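Local coordinates for protein restriction endonuclease EcoP15I, restriction subunit (Escherichia coli, PDB 4ZCF) that serves as the ATP-dependent restriction subunit of a type III enzyme that, together with its Mod subunit, cleaves DNA downstream of one of two inversely oriented sites, at residues C[16-21]-C[94-99]; C[23-28]-C[220-225]; C[90-95]-C[134-139]. One frame throughout, in Å; residues are numbered along the deposited sequence.

Contact 1: C[16-21]-C[94-99]; sequences AGVDAV and YIKTIF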
loop_
_atom_site.group_PDB
_atom_site.type_symbol
_atom_site.label_atom_id
_atom_site.label_comp_id
_atom_site.label_asym_id
_atom_site.label_seq_id
_atom_site.Cartn_x
_atom_site.Cartn_y
_atom_site.Cartn_z
ATOM N N ALA C 16 24.935 -29.992 15.525
ATOM C CA ALA C 16 26.098 -29.681 16.358
ATOM C C ALA C 16 26.251 -28.168 16.576
ATOM O O ALA C 16 26.502 -27.735 17.700
ATOM C CB ALA C 16 27.354 -30.271 15.735
ATOM N N GLY C 17 26.029 -27.386 15.522
ATOM C CA GLY C 17 26.063 -25.925 15.588
ATOM C C GLY C 17 24.870 -25.324 16.318
ATOM O O GLY C 17 24.995 -24.283 16.967
ATOM N N VAL C 18 23.694 -25.960 16.211
ATOM C CA VAL C 18 22.496 -25.476 16.893
ATOM C C VAL C 18 22.749 -25.577 18.388
ATOM O O VAL C 18 22.590 -24.598 19.100
ATOM C CB VAL C 18 21.205 -26.235 16.483
ATOM C CG1 VAL C 18 19.987 -25.637 17.166
ATOM C CG2 VAL C 18 21.015 -26.259 14.969
ATOM N N ASP C 19 23.201 -26.761 18.835
ATOM C CA ASP C 19 23.506 -27.119 20.223
ATOM C C ASP C 19 24.616 -26.243 20.787
ATOM O O ASP C 19 24.511 -25.797 21.928
ATOM C CB ASP C 19 23.908 -28.602 20.312
ATOM C CG ASP C 19 22.833 -29.620 19.948
ATOM O OD1 ASP C 19 21.734 -29.204 19.506
ATOM O OD2 ASP C 19 23.106 -30.835 20.061
ATOM N N ALA C 20 25.660 -25.971 19.980
ATOM C CA ALA C 20 26.785 -25.155 20.407
ATOM C C ALA C 20 26.391 -23.717 20.806
ATOM O O ALA C 20 26.985 -23.181 21.740
ATOM C CB ALA C 20 27.879 -25.179 19.363
ATOM N N VAL C 21 25.343 -23.125 20.168
ATOM C CA VAL C 21 24.828 -21.781 20.524
ATOM C C VAL C 21 23.863 -21.923 21.707
ATOM O O VAL C 21 23.850 -21.072 22.604
ATOM C CB VAL C 21 24.173 -21.020 19.331
ATOM C CG1 VAL C 21 23.739 -19.609 19.725
ATOM C CG2 VAL C 21 25.107 -20.958 18.130
ATOM N N TYR C 94 21.398 -21.177 11.500
ATOM C CA TYR C 94 21.012 -19.972 12.216
ATOM C C TYR C 94 19.501 -19.803 12.347
ATOM O O TYR C 94 19.024 -19.286 13.356
ATOM C CB TYR C 94 21.773 -18.712 11.764
ATOM C CG TYR C 94 21.428 -18.042 10.450
ATOM C CD1 TYR C 94 20.165 -17.479 10.240
ATOM C CD2 TYR C 94 22.420 -17.746 9.524
ATOM C CE1 TYR C 94 19.872 -16.766 9.078
ATOM C CE2 TYR C 94 22.139 -17.032 8.361
ATOM C CZ TYR C 94 20.862 -16.551 8.137
ATOM O OH TYR C 94 20.608 -15.844 6.986
ATOM N N ILE C 95 18.748 -20.295 11.354
ATOM C CA ILE C 95 17.290 -20.252 11.401
ATOM C C ILE C 95 16.801 -21.240 12.457
ATOM O O ILE C 95 15.984 -20.867 13.299
ATOM C CB ILE C 95 16.634 -20.434 10.010
ATOM C CG1 ILE C 95 16.938 -19.207 9.111
ATOM C CG2 ILE C 95 15.136 -20.622 10.160
ATOM C CD1 ILE C 95 16.843 -19.445 7.595
ATOM N N LYS C 96 17.341 -22.475 12.451
ATOM C CA LYS C 96 16.976 -23.478 13.452
ATOM C C LYS C 96 17.313 -23.000 14.871
ATOM O O LYS C 96 16.538 -23.255 15.781
ATOM C CB LYS C 96 17.594 -24.854 13.155
ATOM C CG LYS C 96 16.849 -25.964 13.885
ATOM C CD LYS C 96 17.371 -27.362 13.567
ATOM C CE LYS C 96 17.227 -28.285 14.757
ATOM N NZ LYS C 96 15.835 -28.318 15.297
ATOM N N THR C 97 18.414 -22.247 15.038
ATOM C CA THR C 97 18.807 -21.670 16.324
ATOM C C THR C 97 17.778 -20.607 16.784
ATOM O O THR C 97 17.436 -20.575 17.963
ATOM C CB THR C 97 20.244 -21.146 16.275
ATOM O OG1 THR C 97 21.079 -22.068 15.588
ATOM C CG2 THR C 97 20.811 -20.906 17.646
ATOM N N ILE C 98 17.261 -19.771 15.849
ATOM C CA ILE C 98 16.236 -18.753 16.106
ATOM C C ILE C 98 14.984 -19.404 16.739
ATOM O O ILE C 98 14.395 -18.845 17.674
ATOM C CB ILE C 98 15.925 -17.995 14.789
ATOM C CG1 ILE C 98 16.885 -16.823 14.608
ATOM C CG2 ILE C 98 14.444 -17.550 14.684
ATOM C CD1 ILE C 98 17.083 -16.401 13.172
ATOM N N PHE C 99 14.612 -20.600 16.226
ATOM C CA PHE C 99 13.489 -21.414 16.699
ATOM C C PHE C 99 13.785 -22.016 18.037
ATOM O O PHE C 99 12.874 -22.103 18.857
ATOM C CB PHE C 99 13.127 -22.508 15.699
ATOM C CG PHE C 99 12.290 -22.014 14.551
ATOM C CD1 PHE C 99 10.905 -21.963 14.652
ATOM C CD2 PHE C 99 12.884 -21.584 13.371
ATOM C CE1 PHE C 99 10.130 -21.483 13.591
ATOM C CE2 PHE C 99 12.108 -21.110 12.311
ATOM C CZ PHE C 99 10.737 -21.061 12.430
#
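No flat group carries this contact; Val18 and Val21 meet Lys96 and Thr97 through aliphatic branches. The rings of 94-99 lie on other sides of the helix. Phe99 has Ile95 CG2 at its edge, in the ring plane, and stacks with Phe136. Tyr94 meets the ring of Tyr252.

Val18 CG1 is anti to the backbone N (chi1 -177°), which leaves CG2 on the side where Lys96 lies. That methyl is 4.1 Å from Lys96 CD, and the two chains cross at about a right angle. Val18 and Thr97 slide past each other in opposite directions, with Val18 CA 3.9 Å from Thr97 OG1.

The axes of segments 16-21 and 94-99 approach to 9.1 Å and run at 45°. Helix 90-105 begins with the last residues of the P-loop of the first RecA-like domain, and helix 12-22 packs along it.

Thr97 CG2 lies across Val21, 3.8 Å from Val21 CB. With alanine in place of Thr97, the contact with Val21 would probably be lost and the Thr93 carbonyl left without its side-chain donor, Thr97 OG1. The lysine amine turns to Tyr140 OH. Val21 also touches Ile250 and Tyr252 of strand 248-253.

Contact 2: C[23-28]-C[220-225]; sequences NVFVSA and KPFIII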
loop_
_atom_site.group_PDB
_atom_site.type_symbol
_atom_site.label_atom_id
_atom_site.label_comp_id
_atom_site.label_asym_id
_atom_site.label_seq_id
_atom_site.Cartn_x
_atom_site.Cartn_y
_atom_site.Cartn_z
ATOM N N ASN C 23 23.944 -24.241 24.163
ATOM C CA ASN C 23 24.710 -24.582 25.372
ATOM C C ASN C 23 25.311 -23.359 26.113
ATOM O O ASN C 23 25.564 -23.449 27.315
ATOM C CB ASN C 23 25.776 -25.633 25.080
ATOM C CG ASN C 23 25.261 -26.996 24.701
ATOM O OD1 ASN C 23 24.287 -27.507 25.268
ATOM N ND2 ASN C 23 25.943 -27.632 23.748
ATOM N N VAL C 24 25.496 -22.221 25.403
ATOM C CA VAL C 24 25.973 -20.929 25.915
ATOM C C VAL C 24 24.919 -20.345 26.874
ATOM O O VAL C 24 25.262 -19.599 27.791
ATOM C CB VAL C 24 26.275 -19.963 24.726
ATOM C CG1 VAL C 24 26.388 -18.503 25.157
ATOM C CG2 VAL C 24 27.521 -20.390 23.972
ATOM N N PHE C 25 23.648 -20.691 26.681
ATOM C CA PHE C 25 22.577 -20.130 27.502
ATOM C C PHE C 25 22.011 -21.039 28.597
ATOM O O PHE C 25 20.874 -20.817 29.031
ATOM C CB PHE C 25 21.461 -19.561 26.604
ATOM C CG PHE C 25 21.909 -18.476 25.660
ATOM C CD1 PHE C 25 21.979 -17.153 26.079
ATOM C CD2 PHE C 25 22.227 -18.770 24.340
ATOM C CE1 PHE C 25 22.376 -16.144 25.199
ATOM C CE2 PHE C 25 22.622 -17.762 23.462
ATOM C CZ PHE C 25 22.695 -16.455 23.899
ATOM N N VAL C 26 22.786 -22.050 29.058
ATOM C CA VAL C 26 22.363 -22.933 30.166
ATOM C C VAL C 26 22.267 -22.050 31.429
ATOM O O VAL C 26 23.158 -21.225 31.667
ATOM C CB VAL C 26 23.314 -24.155 30.362
ATOM C CG1 VAL C 26 23.053 -24.879 31.687
ATOM C CG2 VAL C 26 23.216 -25.127 29.197
ATOM N N SER C 27 21.146 -22.183 32.176
ATOM C CA SER C 27 20.784 -21.445 33.399
ATOM C C SER C 27 20.420 -19.955 33.177
ATOM O O SER C 27 20.277 -19.199 34.157
ATOM C CB SER C 27 21.850 -21.610 34.478
ATOM N N ALA C 28 20.218 -19.544 31.893
ATOM C CA ALA C 28 19.813 -18.176 31.556
ATOM C C ALA C 28 18.360 -17.956 31.970
ATOM O O ALA C 28 17.545 -18.879 31.883
ATOM C CB ALA C 28 19.983 -17.917 30.072
ATOM N N LYS C 220 14.820 -4.854 22.200
ATOM C CA LYS C 220 15.839 -5.685 22.852
ATOM C C LYS C 220 16.127 -6.861 21.920
ATOM O O LYS C 220 15.685 -7.975 22.179
ATOM C CB LYS C 220 15.410 -6.117 24.277
ATOM C CG LYS C 220 15.251 -4.972 25.273
ATOM C CD LYS C 220 14.454 -5.443 26.490
ATOM C CE LYS C 220 13.716 -4.325 27.198
ATOM N NZ LYS C 220 12.400 -4.780 27.730
ATOM N N PRO C 221 16.782 -6.627 20.762
ATOM C CA PRO C 221 16.916 -7.721 19.784
ATOM C C PRO C 221 18.096 -8.679 19.911
ATOM O O PRO C 221 19.110 -8.361 20.536
ATOM C CB PRO C 221 16.949 -6.975 18.448
ATOM C CG PRO C 221 17.557 -5.653 18.775
ATOM C CD PRO C 221 17.336 -5.362 20.231
ATOM N N PHE C 222 17.961 -9.838 19.245
ATOM C CA PHE C 222 18.993 -10.860 19.075
ATOM C C PHE C 222 19.412 -10.734 17.603
ATOM O O PHE C 222 18.575 -10.891 16.708
ATOM C CB PHE C 222 18.442 -12.275 19.399
ATOM C CG PHE C 222 18.753 -12.769 20.796
ATOM C CD1 PHE C 222 18.261 -12.106 21.913
ATOM C CD2 PHE C 222 19.553 -13.885 20.994
ATOM C CE1 PHE C 222 18.552 -12.564 23.198
ATOM C CE2 PHE C 222 19.842 -14.340 22.282
ATOM C CZ PHE C 222 19.349 -13.670 23.375
ATOM N N ILE C 223 20.682 -10.367 17.356
ATOM C CA ILE C 223 21.186 -10.120 16.002
ATOM C C ILE C 223 22.078 -11.208 15.457
ATOM O O ILE C 223 23.047 -11.564 16.106
ATOM C CB ILE C 223 21.852 -8.723 15.854
ATOM C CG1 ILE C 223 20.929 -7.587 16.339
ATOM C CG2 ILE C 223 22.337 -8.500 14.417
ATOM C CD1 ILE C 223 21.521 -6.222 16.235
ATOM N N ILE C 224 21.781 -11.658 14.216
ATOM C CA ILE C 224 22.519 -12.637 13.428
ATOM C C ILE C 224 23.336 -11.886 12.365
ATOM O O ILE C 224 22.781 -11.052 11.648
ATOM C CB ILE C 224 21.544 -13.649 12.745
ATOM C CG1 ILE C 224 20.545 -14.323 13.736
ATOM C CG2 ILE C 224 22.262 -14.653 11.815
ATOM C CD1 ILE C 224 21.105 -15.310 14.762
ATOM N N ILE C 225 24.631 -12.211 12.233
ATOM C CA ILE C 225 25.486 -11.644 11.200
ATOM C C ILE C 225 25.949 -12.727 10.229
ATOM O O ILE C 225 26.629 -13.676 10.633
ATOM C CB ILE C 225 26.608 -10.710 11.735
ATOM C CG1 ILE C 225 26.027 -9.307 11.984
ATOM C CG2 ILE C 225 27.782 -10.588 10.734
ATOM C CD1 ILE C 225 25.896 -8.963 13.295
#
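Phe25 sets its CG anti to the carbonyl carbon (chi1 -59°), which sends the ring out towards strand 222-226. Phe222 answers from the opposite direction, its chi1 of -98° lying well away from a staggered position. The backbones stay far apart, with Phe25 CA and Phe222 CA 13.0 Å from each other. The two side chains bridge that distance by themselves.

The touch is narrow. Phe25 CZ reaches the edge of the Phe222 ring, near its plane, and lies 3.9 Å from Phe222 CE2. The planes are inclined at 46°, so the pair is oblique. The ring centroids of Phe25 and Phe222 are 6.0 Å apart. Val24 CG1 sits over the centre of one face of the Phe25 ring, 4.1 Å above its plane.

Phe25 begins a type II turn that ends at Ala28. The turn is closed by a bond of 3.2 Å from Ala28 N to Phe25 O. Asn56 ND2 of helix 50-64 binds the carbonyls of both Val24 and Val26 and ties this loop down.

Phe222 begins a central strand of the parallel sheet in the first RecA-like domain. This strand leads to Asp226 and Glu227 of the nucleotide pocket. Leu101 of helix 90-105 touches both phenylalanines, and Tyr248 meets Phe25 edge-to-face.

The pair is wholly hydrocarbon and buried. It therefore joins loop and strand by dispersion and exclusion of water, without a directional bond to fix how the rings are turned; neighbours such as Leu101 and Tyr248 probably hold them.

Contact 3: C[90-95]-C[134-139]; sequences KTYTYI and EHFRDD. With AMP (adenosine monophosphate), chain H.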
loop_
_atom_site.group_PDB
_atom_site.type_symbol
_atom_site.label_atom_id
_atom_site.label_comp_id
_atom_site.label_asym_id
_atom_site.label_seq_id
_atom_site.Cartn_x
_atom_site.Cartn_y
_atom_site.Cartn_z
ATOM N N LYS C 90 24.777 -23.069 6.637
ATOM C CA LYS C 90 24.862 -22.139 7.776
ATOM C C LYS C 90 23.558 -21.346 8.003
ATOM O O LYS C 90 23.234 -21.010 9.148
ATOM C CB LYS C 90 26.103 -21.220 7.713
ATOM C CG LYS C 90 26.164 -20.251 6.528
ATOM C CD LYS C 90 26.875 -18.963 6.894
ATOM C CE LYS C 90 27.178 -18.119 5.679
ATOM N NZ LYS C 90 28.505 -18.460 5.082
ATOM N N THR C 91 22.810 -21.084 6.904
ATOM C CA THR C 91 21.529 -20.385 6.881
ATOM C C THR C 91 20.498 -21.220 7.626
ATOM O O THR C 91 19.896 -20.716 8.568
ATOM C CB THR C 91 21.142 -20.032 5.432
ATOM O OG1 THR C 91 22.255 -19.416 4.791
ATOM C CG2 THR C 91 19.948 -19.106 5.349
ATOM N N TYR C 92 20.320 -22.501 7.238
ATOM C CA TYR C 92 19.415 -23.419 7.936
ATOM C C TYR C 92 19.728 -23.471 9.454
ATOM O O TYR C 92 18.798 -23.428 10.265
ATOM C CB TYR C 92 19.480 -24.831 7.336
ATOM C CG TYR C 92 18.675 -25.841 8.130
ATOM C CD1 TYR C 92 17.301 -25.961 7.954
ATOM C CD2 TYR C 92 19.284 -26.656 9.082
ATOM C CE1 TYR C 92 16.554 -26.868 8.704
ATOM C CE2 TYR C 92 18.547 -27.560 9.840
ATOM C CZ TYR C 92 17.180 -27.661 9.651
ATOM O OH TYR C 92 16.453 -28.537 10.424
ATOM N N THR C 93 21.040 -23.567 9.818
ATOM C CA THR C 93 21.539 -23.630 11.192
ATOM C C THR C 93 21.147 -22.396 12.016
ATOM O O THR C 93 20.602 -22.557 13.104
ATOM C CB THR C 93 23.043 -23.954 11.213
ATOM O OG1 THR C 93 23.265 -25.247 10.629
ATOM C CG2 THR C 93 23.631 -23.913 12.614
ATOM N N TYR C 94 21.398 -21.177 11.500
ATOM C CA TYR C 94 21.012 -19.972 12.216
ATOM C C TYR C 94 19.501 -19.803 12.347
ATOM O O TYR C 94 19.024 -19.286 13.356
ATOM C CB TYR C 94 21.773 -18.712 11.764
ATOM C CG TYR C 94 21.428 -18.042 10.450
ATOM C CD1 TYR C 94 20.165 -17.479 10.240
ATOM C CD2 TYR C 94 22.420 -17.746 9.524
ATOM C CE1 TYR C 94 19.872 -16.766 9.078
ATOM C CE2 TYR C 94 22.139 -17.032 8.361
ATOM C CZ TYR C 94 20.862 -16.551 8.137
ATOM O OH TYR C 94 20.608 -15.844 6.986
ATOM N N ILE C 95 18.748 -20.295 11.354
ATOM C CA ILE C 95 17.290 -20.252 11.401
ATOM C C ILE C 95 16.801 -21.240 12.457
ATOM O O ILE C 95 15.984 -20.867 13.299
ATOM C CB ILE C 95 16.634 -20.434 10.010
ATOM C CG1 ILE C 95 16.938 -19.207 9.111
ATOM C CG2 ILE C 95 15.136 -20.622 10.160
ATOM C CD1 ILE C 95 16.843 -19.445 7.595
ATOM N N GLU C 134 6.641 -25.491 6.388
ATOM C CA GLU C 134 6.141 -26.816 6.774
ATOM C C GLU C 134 7.102 -27.498 7.714
ATOM O O GLU C 134 6.658 -27.946 8.756
ATOM C CB GLU C 134 5.853 -27.693 5.559
ATOM C CG GLU C 134 4.475 -27.449 4.986
ATOM C CD GLU C 134 4.347 -27.731 3.503
ATOM O OE1 GLU C 134 4.763 -28.832 3.070
ATOM O OE2 GLU C 134 3.831 -26.852 2.773
ATOM N N HIS C 135 8.417 -27.505 7.395
ATOM C CA HIS C 135 9.482 -28.084 8.223
ATOM C C HIS C 135 9.440 -27.559 9.661
ATOM O O HIS C 135 9.369 -28.352 10.593
ATOM C CB HIS C 135 10.868 -27.842 7.584
ATOM C CG HIS C 135 12.029 -28.335 8.400
ATOM N ND1 HIS C 135 12.395 -29.662 8.403
ATOM C CD2 HIS C 135 12.882 -27.643 9.198
ATOM C CE1 HIS C 135 13.438 -29.742 9.213
ATOM N NE2 HIS C 135 13.770 -28.550 9.706
ATOM N N PHE C 136 9.425 -26.233 9.831
ATOM C CA PHE C 136 9.419 -25.596 11.148
ATOM C C PHE C 136 8.102 -25.541 11.917
ATOM O O PHE C 136 8.142 -25.394 13.139
ATOM C CB PHE C 136 10.140 -24.251 11.124
ATOM C CG PHE C 136 11.640 -24.355 11.000
ATOM C CD1 PHE C 136 12.404 -24.918 12.022
ATOM C CD2 PHE C 136 12.299 -23.834 9.892
ATOM C CE1 PHE C 136 13.796 -24.992 11.920
ATOM C CE2 PHE C 136 13.693 -23.895 9.797
ATOM C CZ PHE C 136 14.433 -24.469 10.816
ATOM N N ARG C 137 6.953 -25.686 11.233
ATOM C CA ARG C 137 5.618 -25.719 11.866
ATOM C C ARG C 137 5.410 -27.107 12.476
ATOM O O ARG C 137 4.796 -27.236 13.532
ATOM C CB ARG C 137 4.518 -25.408 10.828
ATOM C CG ARG C 137 3.073 -25.363 11.355
ATOM C CD ARG C 137 2.089 -24.719 10.381
ATOM N NE ARG C 137 2.206 -25.262 9.033
ATOM C CZ ARG C 137 2.546 -24.555 7.961
ATOM N NH1 ARG C 137 2.788 -23.249 8.064
ATOM N NH2 ARG C 137 2.643 -25.142 6.778
ATOM N N ASP C 138 5.932 -28.145 11.812
ATOM C CA ASP C 138 5.845 -29.507 12.312
ATOM C C ASP C 138 6.679 -29.653 13.595
ATOM O O ASP C 138 6.158 -30.089 14.629
ATOM C CB ASP C 138 6.332 -30.505 11.250
ATOM C CG ASP C 138 5.348 -30.802 10.130
ATOM O OD1 ASP C 138 4.116 -30.676 10.366
ATOM O OD2 ASP C 138 5.807 -31.198 9.029
ATOM N N ASP C 139 7.953 -29.254 13.527
ATOM C CA ASP C 139 8.906 -29.398 14.606
ATOM C C ASP C 139 8.709 -28.465 15.797
ATOM O O ASP C 139 9.087 -28.849 16.900
ATOM C CB ASP C 139 10.341 -29.307 14.063
ATOM C CG ASP C 139 10.807 -30.451 13.165
ATOM O OD1 ASP C 139 10.153 -31.528 13.174
ATOM O OD2 ASP C 139 11.863 -30.291 12.496
HETATM P P AMP H . 23.675 -17.305 2.566
HETATM O O1P AMP H . 24.726 -16.334 2.179
HETATM O O2P AMP H . 24.357 -18.176 3.554
HETATM O O3P AMP H . 22.724 -16.516 3.390
HETATM O "O5'" AMP H . 22.976 -18.042 1.336
HETATM C "C5'" AMP H . 22.979 -19.456 1.252
HETATM C "C4'" AMP H . 21.724 -19.978 0.628
HETATM O "O4'" AMP H . 21.747 -21.431 0.575
HETATM C "C3'" AMP H . 20.539 -19.623 1.458
HETATM O "O3'" AMP H . 19.993 -18.392 0.984
HETATM C "C2'" AMP H . 19.605 -20.759 1.341
HETATM O "O2'" AMP H . 18.672 -20.542 0.273
HETATM C "C1'" AMP H . 20.448 -21.942 0.992
HETATM N N9 AMP H . 20.561 -22.897 2.020
HETATM C C8 AMP H . 21.193 -22.666 3.154
HETATM N N7 AMP H . 21.169 -23.787 3.927
HETATM C C5 AMP H . 20.480 -24.810 3.130
HETATM C C6 AMP H . 20.097 -26.175 3.260
HETATM N N6 AMP H . 20.396 -26.904 4.439
HETATM N N1 AMP H . 19.432 -26.769 2.236
HETATM C C2 AMP H . 19.123 -26.117 1.124
HETATM N N3 AMP H . 19.447 -24.841 0.932
HETATM C C4 AMP H . 20.116 -24.136 1.874
#
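Tyr92 and His135 cross at about a right angle and meet edge to edge at their polar atoms. Tyr92 CG is anti to the backbone N (chi1 174°), which carries the ring out from helix 90-105 towards helix 130-140. Tyr92 OH comes to the edge of the imidazole, near its plane, and hydrogen-bonds His135 NE2 at 2.8 Å. Either atom could be the donor. The two ring planes are inclined at 59°.

Phe136 is set differently against the same tyrosine. Their planes are nearly parallel, at 22°, but slid so far apart that the rings barely overlap. Tyr92 CE1 is 3.8 Å from Phe136 CZ. His135 CD2 lies over the centre of one Phe136 face, so the three rings form an aromatic cluster. Ile95 crosses Phe136 at about a right angle, its CG2 methyl 3.6 Å from Phe136 CE2.

The first residues of helix 90-105 also line the AMP pocket. Lys90 and Thr91 end the P-loop (Walker A) sequence. Thr91 CB is 3.5 Å from AMP C8, and Thr91 OG1 is 2.7 Å from AMP O2P. Lys90 CE lies 3.5 Å from AMP O2P, while its amine makes a salt bridge with Glu227. Tyr92 CB is 3.7 Å from AMP N6, so this residue touches both the adenine and the cluster.

On the outer side of helix 130-140, Glu134 makes a salt bridge with Arg577 of another chain.

Asp139 OD2 sits over one face of His135, towards its rim. Its negative charge would probably polarise the imidazole and may favour its protonation. The polar ends of two rings are thus paired at the edge of an otherwise apolar cluster.

Overall arrangement
From the N terminus, helix 12-22 comes first and contact 1 closes a loop of 72 residues by bringing 16-21 to 94-99. The next turn, 23-28, opens a longer loop that contact 2 closes at 220-225, so contacts 1 and 2 cross. Contact 3 begins at 90-95, overlapping the end of contact 1 at Tyr94 and Ile95, and closes at 134-139. It is nested inside contact 2. Helix 90-105 is the hub. It receives helix 12-22 and helix 130-140, while Tyr94 and Ile98 pack on Ile224 of the central strand. Phe99 and Lys96 also touch Phe136, joining contact 1 to contact 3.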